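Local coordinates for protein glucosamine--fructose-6-phosphate aminotransferase [isomerizing] (Francisella tularensis subsp. tularensis, PDB 3TBF) that probably converts fructose 6-phosphate to glucosamine 6-phosphate, this C-terminal part carrying the paired SIS domains of the isomerase half of the enzyme, at residues Ala68-Val82 / Gln170-Ala182. Residues are numbered along the deposited sequence; the frame is centred on the assembly and turned at random.
Sequences AGMTAKYWIEKYAKV and QLVALAIFTLVIA
Trp75, Leu174 and Thr178 interlock as knobs into holes where two nearly parallel helices, 63-80 and 165-184, pack on one side of the parallel sheet of the first SIS domain, their segment axes 9.1 Å apart and crossing at -20°. The buried seam is mostly apolar, and no hydrogen bond spans it. The Trp75 side chain sits among Leu171, Leu174, Ala175 and Thr178, its CB against Thr178 OG1 and its ring against the other three; the ring edge, at CZ3, comes 3.4 Å from Leu171 O, close to the ring plane, while CZ3 also rests against Ala175 CB. From the other side Leu174 pushes CD1 to 3.6 Å from Ala72 CB, filling the hollow between Ala68, Gly69, Ala72 and Trp75. Leu171 CD1 packs on Ala68 as well, 3.6 Å from its CA, and also touches Thr71 CB. Thr178 turns OG1 back beside its own backbone N (chi1 -67°), where it bonds to Leu174 O at 3.0 Å. This bond satisfies the buried hydroxyl within its own helix, and Thr178 N reaches the same oxygen from the opposite face, giving Leu174 O two donors. The same rotamer sends Thr178 CG2 to Tyr79 CB, 3.8 Å away. Small residues bring the C-terminal ends close, with Ala80 CA and Ala182 CA only 4.0 Å apart. Beyond the pair, Leu174 and Phe177 reach strand 129-136, Ala175 meets helix 190-201, Trp75 NE1 bonds to Asp333 O, and Glu77, on the far side of helix 63-80, pairs with Arg95 of the second subunit.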
ATOM      1  N   ALA A  68      -7.597  -0.740  -9.239  1.00 11.27           N
ATOM      2  CA  ALA A  68      -9.046  -0.637  -9.364  1.00 11.44           C
ATOM      3  C   ALA A  68      -9.719  -1.192  -8.119  1.00 11.37           C
ATOM      4  O   ALA A  68     -10.655  -0.600  -7.588  1.00 11.81           O
ATOM      5  CB  ALA A  68      -9.569  -1.364 -10.671  1.00 10.06           C
ATOM      6  N   GLY A  69      -9.233  -2.332  -7.644  1.00 11.92           N
ATOM      7  CA  GLY A  69      -9.777  -2.952  -6.456  1.00 11.87           C
ATOM      8  C   GLY A  69      -9.708  -2.086  -5.226  1.00 13.07           C
ATOM      9  O   GLY A  69     -10.651  -2.001  -4.452  1.00 12.61           O
HETATM   10  N   MSE A  70      -8.574  -1.442  -5.031  1.00 14.84           N
HETATM   11  CA  MSE A  70      -8.436  -0.472  -3.963  1.00 15.81           C
HETATM   12  C   MSE A  70      -9.462   0.652  -4.058  1.00 15.81           C
HETATM   13  O   MSE A  70      -9.982   1.134  -3.039  1.00 15.24           O
HETATM   14  CB  MSE A  70      -7.029   0.146  -4.009  1.00 17.08           C
HETATM   15  CG  MSE A  70      -5.993  -0.716  -3.355  1.00 19.02           C
HETATM   16 SE   MSE A  70      -4.235   0.204  -3.333  0.60 24.59          SE
HETATM   17  CE  MSE A  70      -4.703   1.674  -2.076  1.00 22.63           C
ATOM     18  N   THR A  71      -9.768   1.082  -5.281  1.00 15.29           N
ATOM     19  CA  THR A  71     -10.745   2.149  -5.424  1.00 14.70           C
ATOM     20  C   THR A  71     -12.072   1.584  -4.948  1.00 15.37           C
ATOM     21  O   THR A  71     -12.790   2.173  -4.154  1.00 17.14           O
ATOM     22  CB  THR A  71     -10.837   2.594  -6.865  1.00 14.59           C
ATOM     23  OG1 THR A  71      -9.525   2.881  -7.376  1.00 12.17           O
ATOM     24  CG2 THR A  71     -11.676   3.797  -6.987  1.00 13.81           C
ATOM     25  N   ALA A  72     -12.382   0.399  -5.411  1.00 14.89           N
ATOM     26  CA  ALA A  72     -13.699  -0.201  -5.187  1.00 14.82           C
ATOM     27  C   ALA A  72     -13.988  -0.476  -3.715  1.00 15.57           C
ATOM     28  O   ALA A  72     -15.136  -0.590  -3.296  1.00 16.46           O
ATOM     29  CB  ALA A  72     -13.778  -1.556  -5.964  1.00 12.91           C
ATOM     30  N   LYS A  73     -12.944  -0.680  -2.931  1.00 15.78           N
ATOM     31  CA  LYS A  73     -13.154  -0.997  -1.534  1.00 15.59           C
ATOM     32  C   LYS A  73     -13.888   0.181  -0.875  1.00 14.96           C
ATOM     33  O   LYS A  73     -14.752  -0.025  -0.035  1.00 13.44           O
ATOM     34  CB  LYS A  73     -11.824  -1.320  -0.862  1.00 15.56           C
ATOM     35  CG  LYS A  73     -11.785  -1.047   0.637  1.00 19.65           C
ATOM     36  CD  LYS A  73     -10.470  -1.444   1.288  1.00 21.62           C
ATOM     37  CE  LYS A  73     -10.650  -1.481   2.816  1.00 23.39           C
ATOM     38  NZ  LYS A  73      -9.690  -2.319   3.479  1.00 24.06           N
ATOM     39  N   TYR A  74     -13.569   1.403  -1.265  1.00 15.04           N
ATOM     40  CA  TYR A  74     -14.191   2.563  -0.638  1.00 16.08           C
ATOM     41  C   TYR A  74     -15.694   2.457  -0.909  1.00 17.10           C
ATOM     42  O   TYR A  74     -16.511   2.659   0.006  1.00 18.08           O
ATOM     43  CB  TYR A  74     -13.626   3.866  -1.194  1.00 15.54           C
ATOM     44  CG  TYR A  74     -12.257   4.215  -0.672  1.00 17.62           C
ATOM     45  CD1 TYR A  74     -11.128   3.601  -1.171  1.00 22.06           C
ATOM     46  CD2 TYR A  74     -12.074   5.197   0.299  1.00 21.44           C
ATOM     47  CE1 TYR A  74      -9.812   3.915  -0.690  1.00 23.39           C
ATOM     48  CE2 TYR A  74     -10.781   5.528   0.779  1.00 23.63           C
ATOM     49  CZ  TYR A  74      -9.653   4.871   0.277  1.00 26.96           C
ATOM     50  OH  TYR A  74      -8.365   5.174   0.743  1.00 30.81           O
ATOM     51  N   TRP A  75     -16.053   2.113  -2.156  1.00 16.49           N
ATOM     52  CA  TRP A  75     -17.466   2.081  -2.608  1.00 16.58           C
ATOM     53  C   TRP A  75     -18.187   0.933  -1.897  1.00 15.91           C
ATOM     54  O   TRP A  75     -19.292   1.108  -1.415  1.00 16.35           O
ATOM     55  CB  TRP A  75     -17.569   1.810  -4.117  1.00 16.13           C
ATOM     56  CG  TRP A  75     -17.102   2.863  -4.997  1.00 16.38           C
ATOM     57  CD1 TRP A  75     -17.120   4.201  -4.750  1.00 16.80           C
ATOM     58  CD2 TRP A  75     -16.627   2.705  -6.343  1.00 14.08           C
ATOM     59  NE1 TRP A  75     -16.662   4.892  -5.856  1.00 17.69           N
ATOM     60  CE2 TRP A  75     -16.371   3.998  -6.852  1.00 15.61           C
ATOM     61  CE3 TRP A  75     -16.399   1.610  -7.157  1.00 13.73           C
ATOM     62  CZ2 TRP A  75     -15.882   4.224  -8.144  1.00 13.78           C
ATOM     63  CZ3 TRP A  75     -15.911   1.833  -8.467  1.00 16.14           C
ATOM     64  CH2 TRP A  75     -15.661   3.143  -8.938  1.00 14.50           C
ATOM     65  N   ILE A  76     -17.545  -0.223  -1.846  1.00 13.86           N
ATOM     66  CA  ILE A  76     -18.167  -1.405  -1.278  1.00 14.01           C
ATOM     67  C   ILE A  76     -18.503  -1.258   0.189  1.00 15.42           C
ATOM     68  O   ILE A  76     -19.587  -1.606   0.622  1.00 16.15           O
ATOM     69  CB  ILE A  76     -17.332  -2.653  -1.449  1.00 12.33           C
ATOM     70  CG1 ILE A  76     -17.276  -3.045  -2.924  1.00 13.28           C
ATOM     71  CG2 ILE A  76     -17.973  -3.771  -0.657  1.00 10.17           C
ATOM     72  CD1 ILE A  76     -16.228  -4.013  -3.280  1.00 10.04           C
ATOM     73  N   GLU A  77     -17.552  -0.762   0.953  1.00 16.11           N
ATOM     74  CA  GLU A  77     -17.767  -0.514   2.354  1.00 16.56           C
ATOM     75  C   GLU A  77     -18.803   0.566   2.608  1.00 16.10           C
ATOM     76  O   GLU A  77     -19.683   0.380   3.419  1.00 17.30           O
ATOM     77  CB  GLU A  77     -16.418  -0.203   3.014  1.00 16.99           C
ATOM     78  CG  GLU A  77     -15.520  -1.451   3.011  1.00 18.89           C
ATOM     79  CD  GLU A  77     -14.642  -1.649   4.270  1.00 20.80           C
ATOM     80  OE1 GLU A  77     -14.553  -0.700   5.115  1.00 18.87           O
ATOM     81  OE2 GLU A  77     -14.061  -2.781   4.373  1.00 19.11           O
ATOM     82  N   LYS A  78     -18.726   1.657   1.870  1.00 15.59           N
ATOM     83  CA  LYS A  78     -19.587   2.786   2.091  1.00 16.53           C
ATOM     84  C   LYS A  78     -21.024   2.554   1.635  1.00 18.13           C
ATOM     85  O   LYS A  78     -21.938   2.908   2.363  1.00 20.59           O
ATOM     86  CB  LYS A  78     -19.039   4.017   1.338  1.00 16.03           C
ATOM     87  CG  LYS A  78     -19.949   5.232   1.376  1.00 14.97           C
ATOM     88  CD  LYS A  78     -19.219   6.528   0.925  1.00 15.13           C
ATOM     89  CE  LYS A  78     -20.188   7.694   0.944  1.00 18.42           C
ATOM     90  NZ  LYS A  78     -19.555   8.963   0.499  1.00 23.62           N
ATOM     91  N   TYR A  79     -21.215   2.008   0.423  1.00 17.27           N
ATOM     92  CA  TYR A  79     -22.528   1.840  -0.171  1.00 17.43           C
ATOM     93  C   TYR A  79     -23.145   0.483   0.038  1.00 17.78           C
ATOM     94  O   TYR A  79     -24.296   0.409   0.378  1.00 20.41           O
ATOM     95  CB  TYR A  79     -22.479   2.137  -1.672  1.00 16.70           C
ATOM     96  CG  TYR A  79     -22.231   3.575  -1.979  1.00 17.99           C
ATOM     97  CD1 TYR A  79     -23.255   4.516  -1.924  1.00 24.36           C
ATOM     98  CD2 TYR A  79     -20.975   4.027  -2.292  1.00 21.16           C
ATOM     99  CE1 TYR A  79     -23.026   5.885  -2.197  1.00 22.86           C
ATOM    100  CE2 TYR A  79     -20.730   5.375  -2.557  1.00 22.95           C
ATOM    101  CZ  TYR A  79     -21.757   6.295  -2.516  1.00 23.71           C
ATOM    102  OH  TYR A  79     -21.479   7.596  -2.807  1.00 22.89           O
ATOM    103  N   ALA A  80     -22.423  -0.593  -0.191  1.00 17.92           N
ATOM    104  CA  ALA A  80     -22.942  -1.948   0.100  1.00 17.50           C
ATOM    105  C   ALA A  80     -22.825  -2.365   1.556  1.00 18.74           C
ATOM    106  O   ALA A  80     -23.434  -3.345   1.960  1.00 18.37           O
ATOM    107  CB  ALA A  80     -22.272  -2.958  -0.751  1.00 15.74           C
ATOM    108  N   LYS A  81     -21.988  -1.671   2.323  1.00 19.84           N
ATOM    109  CA  LYS A  81     -21.709  -2.014   3.700  1.00 21.00           C
ATOM    110  C   LYS A  81     -21.255  -3.449   3.931  1.00 21.35           C
ATOM    111  O   LYS A  81     -21.575  -4.058   4.948  1.00 22.32           O
ATOM    112  CB  LYS A  81     -22.920  -1.722   4.558  1.00 22.72           C
ATOM    113  CG  LYS A  81     -23.513  -0.386   4.253  1.00 26.25           C
ATOM    114  CD  LYS A  81     -23.647   0.489   5.435  1.00 32.55           C
ATOM    115  CE  LYS A  81     -23.569   1.947   4.984  1.00 37.22           C
ATOM    116  NZ  LYS A  81     -22.325   2.723   5.455  1.00 41.31           N
ATOM    117  N   VAL A  82     -20.477  -3.984   3.007  1.00 19.80           N
ATOM    118  CA  VAL A  82     -19.849  -5.261   3.205  1.00 19.08           C
ATOM    119  C   VAL A  82     -18.363  -5.013   3.430  1.00 18.46           C
ATOM    120  O   VAL A  82     -17.763  -4.228   2.737  1.00 16.03           O
ATOM    121  CB  VAL A  82     -20.088  -6.156   2.015  1.00 19.16           C
ATOM    122  CG1 VAL A  82     -19.503  -7.555   2.235  1.00 16.97           C
ATOM    123  CG2 VAL A  82     -21.582  -6.247   1.804  1.00 19.33           C
ATOM    124  N   GLN A 170     -12.945  -1.678 -15.573  1.00  9.91           N
ATOM    125  CA  GLN A 170     -12.931  -2.450 -14.320  1.00  9.57           C
ATOM    126  C   GLN A 170     -13.551  -1.657 -13.197  1.00  9.58           C
ATOM    127  O   GLN A 170     -14.357  -2.186 -12.444  1.00  9.65           O
ATOM    128  CB  GLN A 170     -11.554  -2.935 -13.960  1.00 10.67           C
ATOM    129  CG  GLN A 170     -11.066  -4.051 -14.875  1.00 10.88           C
ATOM    130  CD  GLN A 170      -9.556  -4.214 -14.803  1.00 12.86           C
ATOM    131  OE1 GLN A 170      -8.894  -3.536 -14.027  1.00 15.00           O
ATOM    132  NE2 GLN A 170      -9.014  -5.144 -15.575  1.00 11.97           N
ATOM    133  N   LEU A 171     -13.242  -0.377 -13.112  1.00 10.91           N
ATOM    134  CA  LEU A 171     -13.922   0.494 -12.158  1.00 11.71           C
ATOM    135  C   LEU A 171     -15.433   0.476 -12.355  1.00 11.58           C
ATOM    136  O   LEU A 171     -16.185   0.291 -11.436  1.00 11.54           O
ATOM    137  CB  LEU A 171     -13.425   1.915 -12.310  1.00 13.22           C
ATOM    138  CG  LEU A 171     -12.312   2.539 -11.413  1.00 14.68           C
ATOM    139  CD1 LEU A 171     -11.656   1.621 -10.429  1.00 12.92           C
ATOM    140  CD2 LEU A 171     -11.286   3.249 -12.250  1.00 15.74           C
ATOM    141  N   VAL A 172     -15.898   0.656 -13.568  1.00 11.67           N
ATOM    142  CA  VAL A 172     -17.315   0.673 -13.779  1.00 11.92           C
ATOM    143  C   VAL A 172     -17.950  -0.670 -13.372  1.00 12.37           C
ATOM    144  O   VAL A 172     -18.966  -0.683 -12.681  1.00 12.55           O
ATOM    145  CB  VAL A 172     -17.658   1.061 -15.232  1.00 13.12           C
ATOM    146  CG1 VAL A 172     -19.094   0.754 -15.568  1.00 14.49           C
ATOM    147  CG2 VAL A 172     -17.429   2.528 -15.453  1.00 10.43           C
ATOM    148  N   ALA A 173     -17.347  -1.798 -13.759  1.00 11.57           N
ATOM    149  CA  ALA A 173     -17.895  -3.090 -13.358  1.00 10.41           C
ATOM    150  C   ALA A 173     -17.997  -3.172 -11.836  1.00 11.00           C
ATOM    151  O   ALA A 173     -18.972  -3.707 -11.296  1.00 10.82           O
ATOM    152  CB  ALA A 173     -17.055  -4.219 -13.915  1.00  9.52           C
ATOM    153  N   LEU A 174     -16.975  -2.689 -11.130  1.00 11.80           N
ATOM    154  CA  LEU A 174     -16.962  -2.782  -9.669  1.00 11.10           C
ATOM    155  C   LEU A 174     -18.037  -1.906  -9.059  1.00 11.71           C
ATOM    156  O   LEU A 174     -18.589  -2.285  -8.045  1.00 12.18           O
ATOM    157  CB  LEU A 174     -15.585  -2.437  -9.100  1.00 11.48           C
ATOM    158  CG  LEU A 174     -14.511  -3.543  -9.222  1.00 11.86           C
ATOM    159  CD1 LEU A 174     -13.061  -2.988  -9.226  1.00 11.01           C
ATOM    160  CD2 LEU A 174     -14.657  -4.592  -8.156  1.00 11.77           C
ATOM    161  N   ALA A 175     -18.328  -0.746  -9.667  1.00 11.39           N
ATOM    162  CA  ALA A 175     -19.434   0.120  -9.238  1.00 12.72           C
ATOM    163  C   ALA A 175     -20.773  -0.556  -9.399  1.00 12.61           C
ATOM    164  O   ALA A 175     -21.635  -0.417  -8.538  1.00 13.54           O
ATOM    165  CB  ALA A 175     -19.491   1.427 -10.043  1.00 11.26           C
ATOM    166  N   ILE A 176     -20.954  -1.253 -10.511  1.00 12.43           N
ATOM    167  CA  ILE A 176     -22.193  -1.964 -10.764  1.00 12.96           C
ATOM    168  C   ILE A 176     -22.375  -3.106  -9.749  1.00 13.91           C
ATOM    169  O   ILE A 176     -23.417  -3.227  -9.152  1.00 14.21           O
ATOM    170  CB  ILE A 176     -22.223  -2.529 -12.204  1.00 13.36           C
ATOM    171  CG1 ILE A 176     -22.445  -1.394 -13.189  1.00 13.87           C
ATOM    172  CG2 ILE A 176     -23.292  -3.634 -12.375  1.00 10.60           C
ATOM    173  CD1 ILE A 176     -22.035  -1.801 -14.594  1.00 14.60           C
ATOM    174  N   PHE A 177     -21.353  -3.925  -9.574  1.00 14.44           N
ATOM    175  CA  PHE A 177     -21.285  -4.915  -8.506  1.00 15.40           C
ATOM    176  C   PHE A 177     -21.613  -4.320  -7.115  1.00 15.57           C
ATOM    177  O   PHE A 177     -22.380  -4.897  -6.354  1.00 15.28           O
ATOM    178  CB  PHE A 177     -19.880  -5.562  -8.506  1.00 15.72           C
ATOM    179  CG  PHE A 177     -19.612  -6.434  -7.326  1.00 18.15           C
ATOM    180  CD1 PHE A 177     -20.291  -7.606  -7.175  1.00 21.40           C
ATOM    181  CD2 PHE A 177     -18.673  -6.086  -6.387  1.00 20.69           C
ATOM    182  CE1 PHE A 177     -20.059  -8.431  -6.089  1.00 24.29           C
ATOM    183  CE2 PHE A 177     -18.435  -6.906  -5.297  1.00 23.37           C
ATOM    184  CZ  PHE A 177     -19.133  -8.090  -5.164  1.00 24.05           C
ATOM    185  N   THR A 178     -21.055  -3.164  -6.788  1.00 15.60           N
ATOM    186  CA  THR A 178     -21.401  -2.525  -5.523  1.00 15.66           C
ATOM    187  C   THR A 178     -22.890  -2.348  -5.420  1.00 15.99           C
ATOM    188  O   THR A 178     -23.451  -2.675  -4.383  1.00 17.12           O
ATOM    189  CB  THR A 178     -20.730  -1.169  -5.356  1.00 15.33           C
ATOM    190  OG1 THR A 178     -19.333  -1.374  -5.236  1.00 16.46           O
ATOM    191  CG2 THR A 178     -21.177  -0.473  -4.128  1.00 14.83           C
ATOM    192  N   LEU A 179     -23.544  -1.856  -6.478  1.00 15.42           N
ATOM    193  CA  LEU A 179     -24.989  -1.585  -6.382  1.00 15.59           C
ATOM    194  C   LEU A 179     -25.828  -2.881  -6.371  1.00 16.29           C
ATOM    195  O   LEU A 179     -26.823  -2.992  -5.644  1.00 18.57           O
ATOM    196  CB  LEU A 179     -25.449  -0.627  -7.468  1.00 15.02           C
ATOM    197  CG  LEU A 179     -24.745   0.739  -7.485  1.00 14.53           C
ATOM    198  CD1 LEU A 179     -25.135   1.584  -8.730  1.00 13.68           C
ATOM    199  CD2 LEU A 179     -25.046   1.552  -6.273  1.00 13.94           C
ATOM    200  N   VAL A 180     -25.431  -3.875  -7.125  1.00 15.56           N
ATOM    201  CA  VAL A 180     -26.075  -5.169  -7.033  1.00 16.39           C
ATOM    202  C   VAL A 180     -26.049  -5.766  -5.634  1.00 17.66           C
ATOM    203  O   VAL A 180     -27.035  -6.229  -5.141  1.00 17.37           O
ATOM    204  CB  VAL A 180     -25.411  -6.177  -7.986  1.00 17.33           C
ATOM    205  CG1 VAL A 180     -25.867  -7.645  -7.644  1.00 16.07           C
ATOM    206  CG2 VAL A 180     -25.716  -5.782  -9.501  1.00 13.84           C
ATOM    207  N   ILE A 181     -24.898  -5.708  -4.980  1.00 19.17           N
ATOM    208  CA  ILE A 181     -24.743  -6.205  -3.617  1.00 19.58           C
ATOM    209  C   ILE A 181     -25.527  -5.345  -2.663  1.00 20.14           C
ATOM    210  O   ILE A 181     -26.183  -5.848  -1.769  1.00 20.91           O
ATOM    211  CB  ILE A 181     -23.242  -6.222  -3.184  1.00 19.74           C
ATOM    212  CG1 ILE A 181     -22.492  -7.186  -4.066  1.00 23.01           C
ATOM    213  CG2 ILE A 181     -23.069  -6.708  -1.720  1.00 19.34           C
ATOM    214  CD1 ILE A 181     -23.123  -8.624  -4.096  1.00 26.54           C
ATOM    215  N   ALA A 182     -25.455  -4.046  -2.861  1.00 20.49           N
ATOM    216  CA  ALA A 182     -26.139  -3.126  -1.989  1.00 22.54           C
ATOM    217  C   ALA A 182     -27.611  -3.436  -1.958  1.00 24.48           C
ATOM    218  O   ALA A 182     -28.235  -3.402  -0.898  1.00 26.39           O
ATOM    219  CB  ALA A 182     -25.935  -1.691  -2.421  1.00 20.29           C
TER